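Local coordinates for acetone carboxylase alpha subunit (Xanthobacter autotrophicus Py2, PDB 5M45), which belongs to the hydantoinase B/oxoprolinase family and binds a manganese ion as one of the subunits of a six-chain assembly, at residues A79-V84 and H175-G180; T226-M231 and Y447-A452; G471-A476 and K513-C518; I504-G509 and Y647-F652. All blocks are in the same frame, centred on the assembly; numbering follows the deposited sequence.

The four contacts form two touching pairs, one beside the manganese ion and one remote from it. Contact 1 includes the metal ligand H175, while contact 2 touches it, with the T226 side chain about 13 Å from the ion. Their centres are about 10 Å apart, and D178 OD1 of contact 1 probably hydrogen-bonds T226 OG1 of contact 2 at 2.7 Å. Contacts 3 and 4, both made by loops and with centres about 12 Å apart, interleave along the chain and meet where S473 OG packs 3.5 Å from Y647 CE1. Contacts 1 and 3 are about 28 Å apart between centres, with nearest atoms about 13 Å apart.

Contact 1 of 4, residues A79-V84 and H175-G180; sequences AASPIV and HVIDTG. With MN (manganese (II) ion), chain M.
The manganese site is lined on one flank by I83, whose CG2 methyl packs 3.9 Å from CD2 of H175, a metal ligand. H175 binds the ion through ND1 at 2.3 Å, while its NE2 is hydrogen-bonded to S186 OG, so both ring nitrogens are engaged and the rotation of the imidazole is fixed. The ring reaches this position with CG anti to the backbone N (chi1 176°). CG1 of I177 meets both I83 CD1 at 4.0 Å and S81 OG at 3.7 Å. The polar link across the contact is water 1. It accepts from S81 OG at 2.8 Å and donates to H175 O at 2.7 Å, a buried carbonyl that CG2 of V84 also covers. S81 OG has a second task: standing at the N-cap of the short helix 82-85, it accepts a weak capping bond from I83 N at 3.4 Å. F456 meets the H175 ring edge-to-face, adding aromatic cover. With H150 and D153 completing the protein ligands, the arrangement is that of a His/Asp metal site, in which S186 holds the far nitrogen of a ligand histidine and I83 packs beside its ring.

Contact 2 of 4, residues T226-M231 and Y447-A452; sequences TTRYWM and YDEIHA
Carboxylate oxygen OE2 of E449 is gripped twice: by R228 NH1, from the first turn of helix 227-255, at 2.8 Å and by water 2, which donates to it at 2.8 Å. The direct bond is almost perfectly straight (177° at the hydrogen) and uses the syn lone pair of OE2, with the oxygen in the guanidinium plane. Only one terminal nitrogen bonds the carboxylate directly; NH2 instead donates to water 2 at 2.8 Å, so the water closes a ring around the salt bridge. R228 is extended as far as CD and then bends (chi3 49°), turning the edge of its guanidinium to OE2 while the two side chains cross at about a right angle. The straight in-plane bond and the water together fix how the guanidinium is turned, and each residue remains partly exposed. In the fold, this joins the first turn of a long helix to the residue leading into strand 450-454, an outermost strand of its antiparallel sheet within the chain. Two residues further along, on the strand itself, the join passes to ring and methyl packing. CE1 of Y229 approaches CE1 of H451 at 3.8 Å, arriving at the edge of the imidazole, with the two ring planes inclined at 49°. H451 is held from its far nitrogen, NE2 bonding A494 O. At the helix N-cap position, the CG2 methyl of T226 sits 3.5 Å from A452 N and 3.7 Å from H451 ND1, packing against the strand where the two backbones come closest.

Contact 3 of 4, residues G471-A476 and K513-C518; sequences GLSHAA and KYRGGC
S473 and C518 lie alongside each other, CB to CB 4.1 Å, and the hydroxyl of S473 is turned toward segment 513-518. Its OG lies beside its own backbone N (chi1 -60°), and from there accepts the amide hydrogen of C518 N at 2.9 Å. On its other flank stands R515, whose chain bends at chi3 so that NH1 folds back to donate to G516 O at 2.9 Å, from above the carbonyl plane. The guanidinium does not bond S473 directly. Water 3, lying in the guanidinium plane, accepts from NH1 at 3.2 Å, is hydrogen-bonded to S473 OG at 2.8 Å and donates to G471 O. R515 NE forms a salt bridge with D642, which helps to hold the group. Backbone bonds flank this cluster: G471 N to R515 O, and H474 N to C518 O at 2.9 Å. Between them G517, lacking a side chain, comes within 3.3 Å of L472 O through its CA in a CA-H...O contact. The touching parts, 471-474 and 515-518, run 6° from parallel. This is consistent with two extended, polyproline II-like segments, H474 excepted, joining the loop before helix 488-494 to that between strands 497-504 and 520-526.

Contact 4 of 4, residues I504-G509 and Y647-F652; sequences IKASSG and YVLERF
S507 takes both polar bonds of the contact. Its backbone N donates to Y647 O at 2.9 Å, approaching from above the carbonyl plane, and its OG accepts from L649 N at 3.0 Å along a nearly straight line (176°). With OG beside its own backbone N (chi1 -72°), the hydroxyl and the amide can reach neighbouring peptides of the same partner segment. CD2 of F652 packs 3.8 Å from this OG, adding an aromatic neighbour. Apolar contacts extend the join: A506 CB meets L649 CD2 at 3.9 Å, and I504 crosses the Y647 side chain obliquely, with CG2 of I504 4.0 Å from Y647 CD1 and I504 CD1 3.9 Å from Y647 OH. The next shell is made of turns. A type II turn from K505 to S508 presents S507 with positive phi, braced by S508 OG donating to K505 O at 2.7 Å, and S508 OG is also bonded to G519 N. A type I turn from L649 to F652 brings F652 in, while K505 NZ forms a salt bridge with E521. Water 4 donates to G509 O. Across the contact no charges are paired; a single serine, donor and acceptor at once, joins its own turn to Y647 and to the first residue of the 649-652 turn through neutral hydrogen bonds flanked by apolar packing.

Contact 1 of 4, residues A79-V84 and H175-G180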
loop_
_atom_site.group_PDB
_atom_site.type_symbol
_atom_site.label_atom_id
_atom_site.label_comp_id
_atom_site.label_asym_id
_atom_site.label_seq_id
_atom_site.Cartn_x
_atom_site.Cartn_y
_atom_site.Cartn_z
ATOM N N ALA A 79 -19.757 3.498 15.465
ATOM C CA ALA A 79 -19.404 3.689 14.064
ATOM C C ALA A 79 -20.209 4.801 13.368
ATOM O O ALA A 79 -21.382 5.027 13.703
ATOM C CB ALA A 79 -19.573 2.376 13.315
ATOM N N ALA A 80 -19.576 5.476 12.416
ATOM C CA ALA A 80 -20.242 6.388 11.478
ATOM C C ALA A 80 -20.746 5.703 10.235
ATOM O O ALA A 80 -21.720 6.173 9.640
ATOM C CB ALA A 80 -19.307 7.538 11.076
ATOM N N SER A 81 -20.108 4.616 9.840
ATOM C CA SER A 81 -20.497 3.862 8.639
ATOM C C SER A 81 -21.763 2.997 8.898
ATOM O O SER A 81 -21.759 2.176 9.831
ATOM C CB SER A 81 -19.358 2.918 8.207
ATOM O OG SER A 81 -19.795 2.035 7.159
ATOM N N PRO A 82 -22.818 3.157 8.064
ATOM C CA PRO A 82 -24.015 2.326 8.241
ATOM C C PRO A 82 -23.796 0.817 8.091
ATOM O O PRO A 82 -24.558 0.037 8.636
ATOM C CB PRO A 82 -24.964 2.804 7.147
ATOM C CG PRO A 82 -24.481 4.163 6.748
ATOM C CD PRO A 82 -23.019 4.249 7.101
ATOM N N ILE A 83 -22.762 0.431 7.366
ATOM C CA ILE A 83 -22.356 -0.979 7.192
ATOM C C ILE A 83 -22.173 -1.652 8.565
ATOM O O ILE A 83 -22.646 -2.784 8.785
ATOM C CB ILE A 83 -21.095 -1.090 6.322
ATOM C CG1 ILE A 83 -21.351 -0.576 4.884
ATOM C CG2 ILE A 83 -20.572 -2.533 6.265
ATOM C CD1 ILE A 83 -20.090 -0.387 4.049
ATOM N N VAL A 84 -21.518 -0.934 9.478
ATOM C CA VAL A 84 -21.302 -1.405 10.847
ATOM C C VAL A 84 -22.469 -1.053 11.790
ATOM O O VAL A 84 -23.043 -1.932 12.455
ATOM C CB VAL A 84 -19.955 -0.877 11.384
ATOM C CG1 VAL A 84 -19.788 -1.212 12.880
ATOM C CG2 VAL A 84 -18.795 -1.454 10.557
ATOM N N HIS A 175 -16.120 -4.783 8.607
ATOM C CA HIS A 175 -16.002 -4.457 7.178
ATOM C C HIS A 175 -15.955 -2.933 7.006
ATOM O O HIS A 175 -16.935 -2.265 7.331
ATOM C CB HIS A 175 -17.176 -5.017 6.356
ATOM C CG HIS A 175 -17.114 -4.610 4.910
ATOM N ND1 HIS A 175 -16.668 -5.443 3.912
ATOM C CD2 HIS A 175 -17.332 -3.403 4.322
ATOM C CE1 HIS A 175 -16.638 -4.780 2.764
ATOM N NE2 HIS A 175 -17.044 -3.544 2.983
ATOM N N VAL A 176 -14.827 -2.399 6.516
ATOM C CA VAL A 176 -14.676 -0.923 6.275
ATOM C C VAL A 176 -15.027 -0.570 4.826
ATOM O O VAL A 176 -14.982 -1.441 3.924
ATOM C CB VAL A 176 -13.274 -0.389 6.638
ATOM C CG1 VAL A 176 -12.920 -0.773 8.079
ATOM C CG2 VAL A 176 -12.178 -0.901 5.666
ATOM N N ILE A 177 -15.347 0.702 4.584
ATOM C CA ILE A 177 -15.848 1.128 3.277
ATOM C C ILE A 177 -14.787 0.950 2.169
ATOM O O ILE A 177 -15.103 0.436 1.080
ATOM C CB ILE A 177 -16.406 2.580 3.287
ATOM C CG1 ILE A 177 -17.562 2.695 4.284
ATOM C CG2 ILE A 177 -16.846 3.007 1.855
ATOM C CD1 ILE A 177 -17.982 4.132 4.583
ATOM N N ASP A 178 -13.552 1.374 2.425
ATOM C CA ASP A 178 -12.476 1.203 1.469
ATOM C C ASP A 178 -11.113 1.128 2.140
ATOM O O ASP A 178 -10.937 1.643 3.273
ATOM C CB ASP A 178 -12.479 2.270 0.353
ATOM C CG ASP A 178 -11.718 3.563 0.724
ATOM O OD1 ASP A 178 -12.242 4.394 1.506
ATOM O OD2 ASP A 178 -10.594 3.786 0.208
ATOM N N THR A 179 -10.154 0.503 1.414
ATOM C CA THR A 179 -8.778 0.416 1.836
ATOM C C THR A 179 -7.801 1.016 0.819
ATOM O O THR A 179 -6.622 0.684 0.832
ATOM C CB THR A 179 -8.359 -1.040 2.210
ATOM O OG1 THR A 179 -8.794 -1.969 1.221
ATOM C CG2 THR A 179 -8.990 -1.435 3.542
ATOM N N GLY A 180 -8.255 1.940 -0.019
ATOM C CA GLY A 180 -7.337 2.614 -0.929
ATOM C C GLY A 180 -6.797 1.686 -2.007
ATOM O O GLY A 180 -5.583 1.693 -2.292
HETATM MN MN MN M . -15.885 -7.604 4.070
HETATM O O HOH W 1 -17.649 0.322 7.572
#

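Contact 2 of 4, residues T226-M231 and Y447-A452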
loop_
_atom_site.group_PDB
_atom_site.type_symbol
_atom_site.label_atom_id
_atom_site.label_comp_id
_atom_site.label_asym_id
_atom_site.label_seq_id
_atom_site.Cartn_x
_atom_site.Cartn_y
_atom_site.Cartn_z
ATOM N N THR A 226 -11.965 6.992 2.798
ATOM C CA THR A 226 -13.012 7.265 3.808
ATOM C C THR A 226 -12.442 7.372 5.241
ATOM O O THR A 226 -12.842 6.647 6.169
ATOM C CB THR A 226 -14.154 6.217 3.705
ATOM O OG1 THR A 226 -13.611 4.882 3.764
ATOM C CG2 THR A 226 -14.932 6.435 2.375
ATOM N N THR A 227 -11.489 8.292 5.410
ATOM C CA THR A 227 -10.703 8.410 6.650
ATOM C C THR A 227 -11.526 8.440 7.954
ATOM O O THR A 227 -11.219 7.692 8.895
ATOM C CB THR A 227 -9.805 9.653 6.567
ATOM O OG1 THR A 227 -8.948 9.544 5.410
ATOM C CG2 THR A 227 -8.954 9.786 7.838
ATOM N N ARG A 228 -12.528 9.318 8.035
ATOM C CA ARG A 228 -13.299 9.470 9.271
ATOM C C ARG A 228 -14.042 8.146 9.603
ATOM O O ARG A 228 -14.108 7.741 10.752
ATOM C CB ARG A 228 -14.304 10.657 9.187
ATOM C CG ARG A 228 -15.091 10.862 10.476
ATOM C CD ARG A 228 -16.223 11.972 10.429
ATOM N NE ARG A 228 -17.136 11.858 9.258
ATOM C CZ ARG A 228 -16.928 12.455 8.061
ATOM N NH1 ARG A 228 -15.828 13.187 7.817
ATOM N NH2 ARG A 228 -17.824 12.303 7.061
ATOM N N TYR A 229 -14.577 7.486 8.569
ATOM C CA TYR A 229 -15.315 6.223 8.728
ATOM C C TYR A 229 -14.376 5.115 9.194
ATOM O O TYR A 229 -14.700 4.383 10.132
ATOM C CB TYR A 229 -16.037 5.841 7.415
ATOM C CG TYR A 229 -17.094 6.857 7.002
ATOM C CD1 TYR A 229 -16.755 7.910 6.146
ATOM C CD2 TYR A 229 -18.425 6.741 7.423
ATOM C CE1 TYR A 229 -17.692 8.874 5.769
ATOM C CE2 TYR A 229 -19.377 7.664 7.042
ATOM C CZ TYR A 229 -19.016 8.713 6.190
ATOM O OH TYR A 229 -19.953 9.648 5.819
ATOM N N TRP A 230 -13.194 5.050 8.568
ATOM C CA TRP A 230 -12.070 4.178 9.001
ATOM C C TRP A 230 -11.742 4.340 10.514
ATOM O O TRP A 230 -11.603 3.356 11.239
ATOM C CB TRP A 230 -10.794 4.461 8.140
ATOM C CG TRP A 230 -9.549 3.868 8.680
ATOM C CD1 TRP A 230 -8.740 4.405 9.643
ATOM C CD2 TRP A 230 -8.980 2.586 8.348
ATOM N NE1 TRP A 230 -7.694 3.554 9.913
ATOM C CE2 TRP A 230 -7.827 2.425 9.144
ATOM C CE3 TRP A 230 -9.337 1.564 7.462
ATOM C CZ2 TRP A 230 -6.996 1.290 9.060
ATOM C CZ3 TRP A 230 -8.494 0.434 7.353
ATOM C CH2 TRP A 230 -7.340 0.315 8.182
ATOM N N MET A 231 -11.602 5.589 10.941
ATOM C CA MET A 231 -11.205 5.926 12.330
ATOM C C MET A 231 -12.235 5.403 13.357
ATOM O O MET A 231 -11.858 4.781 14.375
ATOM C CB MET A 231 -10.987 7.439 12.506
ATOM C CG MET A 231 -9.709 7.962 11.820
ATOM S SD MET A 231 -9.570 9.770 11.771
ATOM C CE MET A 231 -9.153 10.039 13.473
ATOM N N TYR A 447 -20.718 16.549 1.450
ATOM C CA TYR A 447 -20.004 17.322 2.479
ATOM C C TYR A 447 -18.693 17.901 1.933
ATOM O O TYR A 447 -17.874 18.381 2.713
ATOM C CB TYR A 447 -19.725 16.422 3.716
ATOM C CG TYR A 447 -20.931 15.584 4.162
ATOM C CD1 TYR A 447 -22.076 16.185 4.683
ATOM C CD2 TYR A 447 -20.930 14.183 4.017
ATOM C CE1 TYR A 447 -23.171 15.443 5.073
ATOM C CE2 TYR A 447 -22.048 13.420 4.394
ATOM C CZ TYR A 447 -23.168 14.048 4.923
ATOM O OH TYR A 447 -24.279 13.301 5.302
ATOM N N ASP A 448 -18.477 17.834 0.614
ATOM C CA ASP A 448 -17.239 18.331 -0.029
ATOM C C ASP A 448 -15.941 17.701 0.523
ATOM O O ASP A 448 -14.948 18.378 0.735
ATOM C CB ASP A 448 -17.191 19.874 0.014
ATOM C CG ASP A 448 -18.374 20.532 -0.726
ATOM O OD1 ASP A 448 -18.926 20.001 -1.711
ATOM O OD2 ASP A 448 -18.775 21.627 -0.305
ATOM N N GLU A 449 -15.973 16.395 0.723
ATOM C CA GLU A 449 -14.824 15.589 1.153
ATOM C C GLU A 449 -14.595 14.434 0.179
ATOM O O GLU A 449 -15.508 13.974 -0.494
ATOM C CB GLU A 449 -15.065 14.990 2.536
ATOM C CG GLU A 449 -15.093 16.056 3.621
ATOM C CD GLU A 449 -15.042 15.497 5.057
ATOM O OE1 GLU A 449 -14.589 16.298 5.965
ATOM O OE2 GLU A 449 -15.442 14.317 5.250
ATOM N N ILE A 450 -13.363 13.959 0.137
ATOM C CA ILE A 450 -12.997 12.770 -0.580
ATOM C C ILE A 450 -13.772 11.599 0.023
ATOM O O ILE A 450 -13.861 11.472 1.262
ATOM C CB ILE A 450 -11.465 12.540 -0.531
ATOM C CG1 ILE A 450 -10.745 13.645 -1.344
ATOM C CG2 ILE A 450 -11.093 11.143 -1.017
ATOM C CD1 ILE A 450 -9.235 13.640 -1.215
ATOM N N HIS A 451 -14.298 10.738 -0.845
ATOM C CA HIS A 451 -15.227 9.679 -0.428
ATOM C C HIS A 451 -15.271 8.477 -1.376
ATOM O O HIS A 451 -14.835 8.554 -2.545
ATOM C CB HIS A 451 -16.640 10.324 -0.308
ATOM C CG HIS A 451 -17.654 9.501 0.424
ATOM N ND1 HIS A 451 -17.495 9.095 1.737
ATOM C CD2 HIS A 451 -18.886 9.094 0.055
ATOM C CE1 HIS A 451 -18.580 8.449 2.136
ATOM N NE2 HIS A 451 -19.436 8.429 1.125
ATOM N N ALA A 452 -15.804 7.371 -0.846
ATOM C CA ALA A 452 -16.178 6.206 -1.639
ATOM C C ALA A 452 -17.469 5.615 -1.069
ATOM O O ALA A 452 -17.806 5.843 0.091
ATOM C CB ALA A 452 -15.067 5.159 -1.634
HETATM O O HOH W 2 -17.326 12.496 4.316
#

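Contact 3 of 4, residues G471-A476 and K513-C518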
loop_
_atom_site.group_PDB
_atom_site.type_symbol
_atom_site.label_atom_id
_atom_site.label_comp_id
_atom_site.label_asym_id
_atom_site.label_seq_id
_atom_site.Cartn_x
_atom_site.Cartn_y
_atom_site.Cartn_z
ATOM N N GLY A 471 -38.865 -19.972 -0.961
ATOM C CA GLY A 471 -37.787 -19.198 -0.360
ATOM C C GLY A 471 -38.250 -17.814 0.079
ATOM O O GLY A 471 -39.362 -17.394 -0.245
ATOM N N LEU A 472 -37.410 -17.126 0.853
ATOM C CA LEU A 472 -37.688 -15.742 1.286
ATOM C C LEU A 472 -37.105 -14.711 0.330
ATOM O O LEU A 472 -35.950 -14.827 -0.073
ATOM C CB LEU A 472 -37.084 -15.532 2.672
ATOM C CG LEU A 472 -37.583 -16.460 3.766
ATOM C CD1 LEU A 472 -36.742 -16.213 5.021
ATOM C CD2 LEU A 472 -39.056 -16.209 4.089
ATOM N N SER A 473 -37.904 -13.702 -0.022
ATOM C CA SER A 473 -37.416 -12.634 -0.918
ATOM C C SER A 473 -36.610 -11.593 -0.091
ATOM O O SER A 473 -36.940 -11.329 1.096
ATOM C CB SER A 473 -38.562 -11.985 -1.696
ATOM O OG SER A 473 -39.249 -12.929 -2.501
ATOM N N HIS A 474 -35.582 -11.024 -0.724
ATOM C CA HIS A 474 -34.817 -9.858 -0.198
ATOM C C HIS A 474 -34.511 -9.970 1.302
ATOM O O HIS A 474 -34.899 -9.104 2.121
ATOM C CB HIS A 474 -35.522 -8.525 -0.547
ATOM C CG HIS A 474 -36.970 -8.474 -0.174
ATOM N ND1 HIS A 474 -37.397 -8.373 1.116
ATOM C CD2 HIS A 474 -38.090 -8.610 -0.923
ATOM C CE1 HIS A 474 -38.716 -8.439 1.165
ATOM N NE2 HIS A 474 -39.166 -8.589 -0.070
ATOM N N ALA A 475 -33.869 -11.087 1.667
ATOM C CA ALA A 475 -33.819 -11.556 3.064
ATOM C C ALA A 475 -32.463 -11.841 3.720
ATOM O O ALA A 475 -32.377 -11.774 4.979
ATOM C CB ALA A 475 -34.680 -12.812 3.177
ATOM N N ALA A 476 -31.458 -12.267 2.949
ATOM C CA ALA A 476 -30.212 -12.797 3.534
ATOM C C ALA A 476 -29.047 -12.886 2.525
ATOM O O ALA A 476 -29.214 -12.637 1.303
ATOM C CB ALA A 476 -30.474 -14.175 4.121
ATOM N N LYS A 513 -41.746 -25.966 -8.160
ATOM C CA LYS A 513 -42.894 -26.289 -7.307
ATOM C C LYS A 513 -43.001 -25.297 -6.114
ATOM O O LYS A 513 -44.088 -24.760 -5.809
ATOM C CB LYS A 513 -42.795 -27.711 -6.773
ATOM C CG LYS A 513 -44.114 -28.152 -6.183
ATOM C CD LYS A 513 -43.930 -28.824 -4.842
ATOM C CE LYS A 513 -43.802 -30.274 -4.982
ATOM N NZ LYS A 513 -44.405 -30.908 -3.751
ATOM N N TYR A 514 -41.861 -25.084 -5.471
ATOM C CA TYR A 514 -41.640 -23.967 -4.544
ATOM C C TYR A 514 -40.602 -23.037 -5.213
ATOM O O TYR A 514 -39.556 -23.475 -5.732
ATOM C CB TYR A 514 -41.227 -24.450 -3.124
ATOM C CG TYR A 514 -42.297 -25.322 -2.513
ATOM C CD1 TYR A 514 -43.556 -24.786 -2.161
ATOM C CD2 TYR A 514 -42.103 -26.703 -2.336
ATOM C CE1 TYR A 514 -44.565 -25.598 -1.657
ATOM C CE2 TYR A 514 -43.107 -27.512 -1.807
ATOM C CZ TYR A 514 -44.328 -26.971 -1.486
ATOM O OH TYR A 514 -45.345 -27.785 -0.975
ATOM N N ARG A 515 -40.942 -21.754 -5.237
ATOM C CA ARG A 515 -40.174 -20.722 -5.930
ATOM C C ARG A 515 -39.086 -20.207 -4.995
ATOM O O ARG A 515 -39.336 -20.021 -3.787
ATOM C CB ARG A 515 -41.127 -19.567 -6.342
ATOM C CG ARG A 515 -40.443 -18.408 -7.048
ATOM C CD ARG A 515 -41.348 -17.183 -7.319
ATOM N NE ARG A 515 -42.287 -16.777 -6.285
ATOM C CZ ARG A 515 -41.990 -16.246 -5.092
ATOM N NH1 ARG A 515 -40.736 -16.032 -4.676
ATOM N NH2 ARG A 515 -42.976 -15.907 -4.291
ATOM N N GLY A 516 -37.884 -20.003 -5.527
ATOM C CA GLY A 516 -36.852 -19.295 -4.791
ATOM C C GLY A 516 -37.256 -17.847 -4.471
ATOM O O GLY A 516 -38.098 -17.238 -5.164
ATOM N N GLY A 517 -36.659 -17.298 -3.417
ATOM C CA GLY A 517 -36.904 -15.914 -3.064
ATOM C C GLY A 517 -36.520 -14.963 -4.202
ATOM O O GLY A 517 -35.482 -15.156 -4.878
ATOM N N CYS A 518 -37.349 -13.947 -4.439
ATOM C CA CYS A 518 -36.956 -12.871 -5.342
ATOM C C CYS A 518 -35.896 -11.976 -4.686
ATOM O O CYS A 518 -35.805 -11.883 -3.447
ATOM C CB CYS A 518 -38.165 -12.031 -5.776
ATOM S SG CYS A 518 -39.237 -12.889 -6.948
HETATM O O HOH W 3 -40.564 -15.217 -1.613
#

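Contact 4 of 4, residues I504-G509 and Y647-F652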
loop_
_atom_site.group_PDB
_atom_site.type_symbol
_atom_site.label_atom_id
_atom_site.label_comp_id
_atom_site.label_asym_id
_atom_site.label_seq_id
_atom_site.Cartn_x
_atom_site.Cartn_y
_atom_site.Cartn_z
ATOM N N ILE A 504 -39.619 -4.850 -5.241
ATOM C CA ILE A 504 -39.372 -6.287 -5.338
ATOM C C ILE A 504 -39.083 -6.646 -6.822
ATOM O O ILE A 504 -39.719 -6.100 -7.738
ATOM C CB ILE A 504 -40.592 -7.086 -4.815
ATOM C CG1 ILE A 504 -40.777 -6.861 -3.311
ATOM C CG2 ILE A 504 -40.441 -8.576 -5.140
ATOM C CD1 ILE A 504 -42.066 -7.436 -2.759
ATOM N N LYS A 505 -38.097 -7.526 -7.060
ATOM C CA LYS A 505 -37.579 -7.790 -8.447
ATOM C C LYS A 505 -38.351 -8.951 -9.100
ATOM O O LYS A 505 -38.080 -10.118 -8.814
ATOM C CB LYS A 505 -36.055 -8.069 -8.442
ATOM C CG LYS A 505 -35.418 -8.179 -9.836
ATOM C CD LYS A 505 -35.439 -6.854 -10.587
ATOM C CE LYS A 505 -34.750 -6.955 -11.922
ATOM N NZ LYS A 505 -35.309 -5.944 -12.855
ATOM N N ALA A 506 -39.310 -8.613 -9.956
ATOM C CA ALA A 506 -40.171 -9.608 -10.594
ATOM C C ALA A 506 -39.380 -10.598 -11.448
ATOM O O ALA A 506 -38.461 -10.229 -12.164
ATOM C CB ALA A 506 -41.237 -8.915 -11.436
ATOM N N SER A 507 -39.741 -11.870 -11.308
ATOM C CA SER A 507 -39.181 -13.002 -12.073
ATOM C C SER A 507 -37.705 -13.254 -11.810
ATOM O O SER A 507 -37.041 -13.938 -12.622
ATOM C CB SER A 507 -39.551 -12.924 -13.579
ATOM O OG SER A 507 -40.939 -13.210 -13.802
ATOM N N SER A 508 -37.183 -12.785 -10.654
ATOM C CA SER A 508 -35.800 -13.071 -10.265
ATOM C C SER A 508 -35.657 -14.425 -9.512
ATOM O O SER A 508 -34.660 -15.128 -9.676
ATOM C CB SER A 508 -35.178 -11.918 -9.470
ATOM O OG SER A 508 -35.907 -11.629 -8.296
ATOM N N GLY A 509 -36.633 -14.778 -8.676
ATOM C CA GLY A 509 -36.581 -16.040 -7.933
ATOM C C GLY A 509 -36.687 -17.237 -8.870
ATOM O O GLY A 509 -37.439 -17.201 -9.888
ATOM N N TYR A 647 -44.121 -10.759 -7.786
ATOM C CA TYR A 647 -43.049 -11.758 -7.725
ATOM C C TYR A 647 -42.716 -12.444 -9.058
ATOM O O TYR A 647 -41.578 -12.912 -9.254
ATOM C CB TYR A 647 -43.330 -12.822 -6.636
ATOM C CG TYR A 647 -43.446 -12.252 -5.221
ATOM C CD1 TYR A 647 -42.323 -12.085 -4.422
ATOM C CD2 TYR A 647 -44.686 -11.905 -4.678
ATOM C CE1 TYR A 647 -42.415 -11.562 -3.131
ATOM C CE2 TYR A 647 -44.805 -11.380 -3.394
ATOM C CZ TYR A 647 -43.675 -11.224 -2.617
ATOM O OH TYR A 647 -43.750 -10.699 -1.341
ATOM N N VAL A 648 -43.705 -12.542 -9.942
ATOM C CA VAL A 648 -43.598 -13.213 -11.227
ATOM C C VAL A 648 -44.346 -12.405 -12.285
ATOM O O VAL A 648 -45.494 -12.018 -12.060
ATOM C CB VAL A 648 -44.249 -14.625 -11.158
ATOM C CG1 VAL A 648 -44.343 -15.274 -12.556
ATOM C CG2 VAL A 648 -43.493 -15.530 -10.197
ATOM N N LEU A 649 -43.725 -12.201 -13.442
ATOM C CA LEU A 649 -44.376 -11.545 -14.583
ATOM C C LEU A 649 -45.446 -12.445 -15.219
ATOM O O LEU A 649 -45.206 -13.651 -15.445
ATOM C CB LEU A 649 -43.337 -11.126 -15.644
ATOM C CG LEU A 649 -42.277 -10.106 -15.256
ATOM C CD1 LEU A 649 -41.195 -9.973 -16.340
ATOM C CD2 LEU A 649 -42.908 -8.756 -14.990
ATOM N N GLU A 650 -46.591 -11.845 -15.534
ATOM C CA GLU A 650 -47.760 -12.574 -16.045
ATOM C C GLU A 650 -47.438 -13.535 -17.209
ATOM O O GLU A 650 -47.946 -14.660 -17.251
ATOM C CB GLU A 650 -48.856 -11.580 -16.467
ATOM C CG GLU A 650 -50.214 -12.228 -16.823
ATOM C CD GLU A 650 -50.320 -12.725 -18.253
ATOM O OE1 GLU A 650 -49.553 -12.249 -19.108
ATOM O OE2 GLU A 650 -51.174 -13.606 -18.548
ATOM N N ARG A 651 -46.579 -13.094 -18.135
ATOM C CA ARG A 651 -46.273 -13.866 -19.333
ATOM C C ARG A 651 -45.550 -15.177 -19.098
ATOM O O ARG A 651 -45.581 -16.039 -19.957
ATOM C CB ARG A 651 -45.539 -12.994 -20.362
ATOM C CG ARG A 651 -44.115 -12.572 -19.961
ATOM C CD ARG A 651 -43.812 -11.176 -20.572
ATOM N NE ARG A 651 -42.430 -10.648 -20.401
ATOM C CZ ARG A 651 -41.352 -11.230 -20.917
ATOM N NH1 ARG A 651 -40.125 -10.725 -20.794
ATOM N NH2 ARG A 651 -41.466 -12.390 -21.566
ATOM N N PHE A 652 -44.959 -15.402 -17.926
ATOM C CA PHE A 652 -44.351 -16.691 -17.644
ATOM C C PHE A 652 -45.290 -17.706 -16.991
ATOM O O PHE A 652 -44.931 -18.884 -16.852
ATOM C CB PHE A 652 -43.073 -16.475 -16.801
ATOM C CG PHE A 652 -42.020 -15.741 -17.549
ATOM C CD1 PHE A 652 -41.305 -16.386 -18.568
ATOM C CD2 PHE A 652 -41.782 -14.401 -17.306
ATOM C CE1 PHE A 652 -40.334 -15.716 -19.313
ATOM C CE2 PHE A 652 -40.822 -13.710 -18.057
ATOM C CZ PHE A 652 -40.076 -14.379 -19.042
HETATM O O HOH W 4 -39.767 -15.747 -10.194
#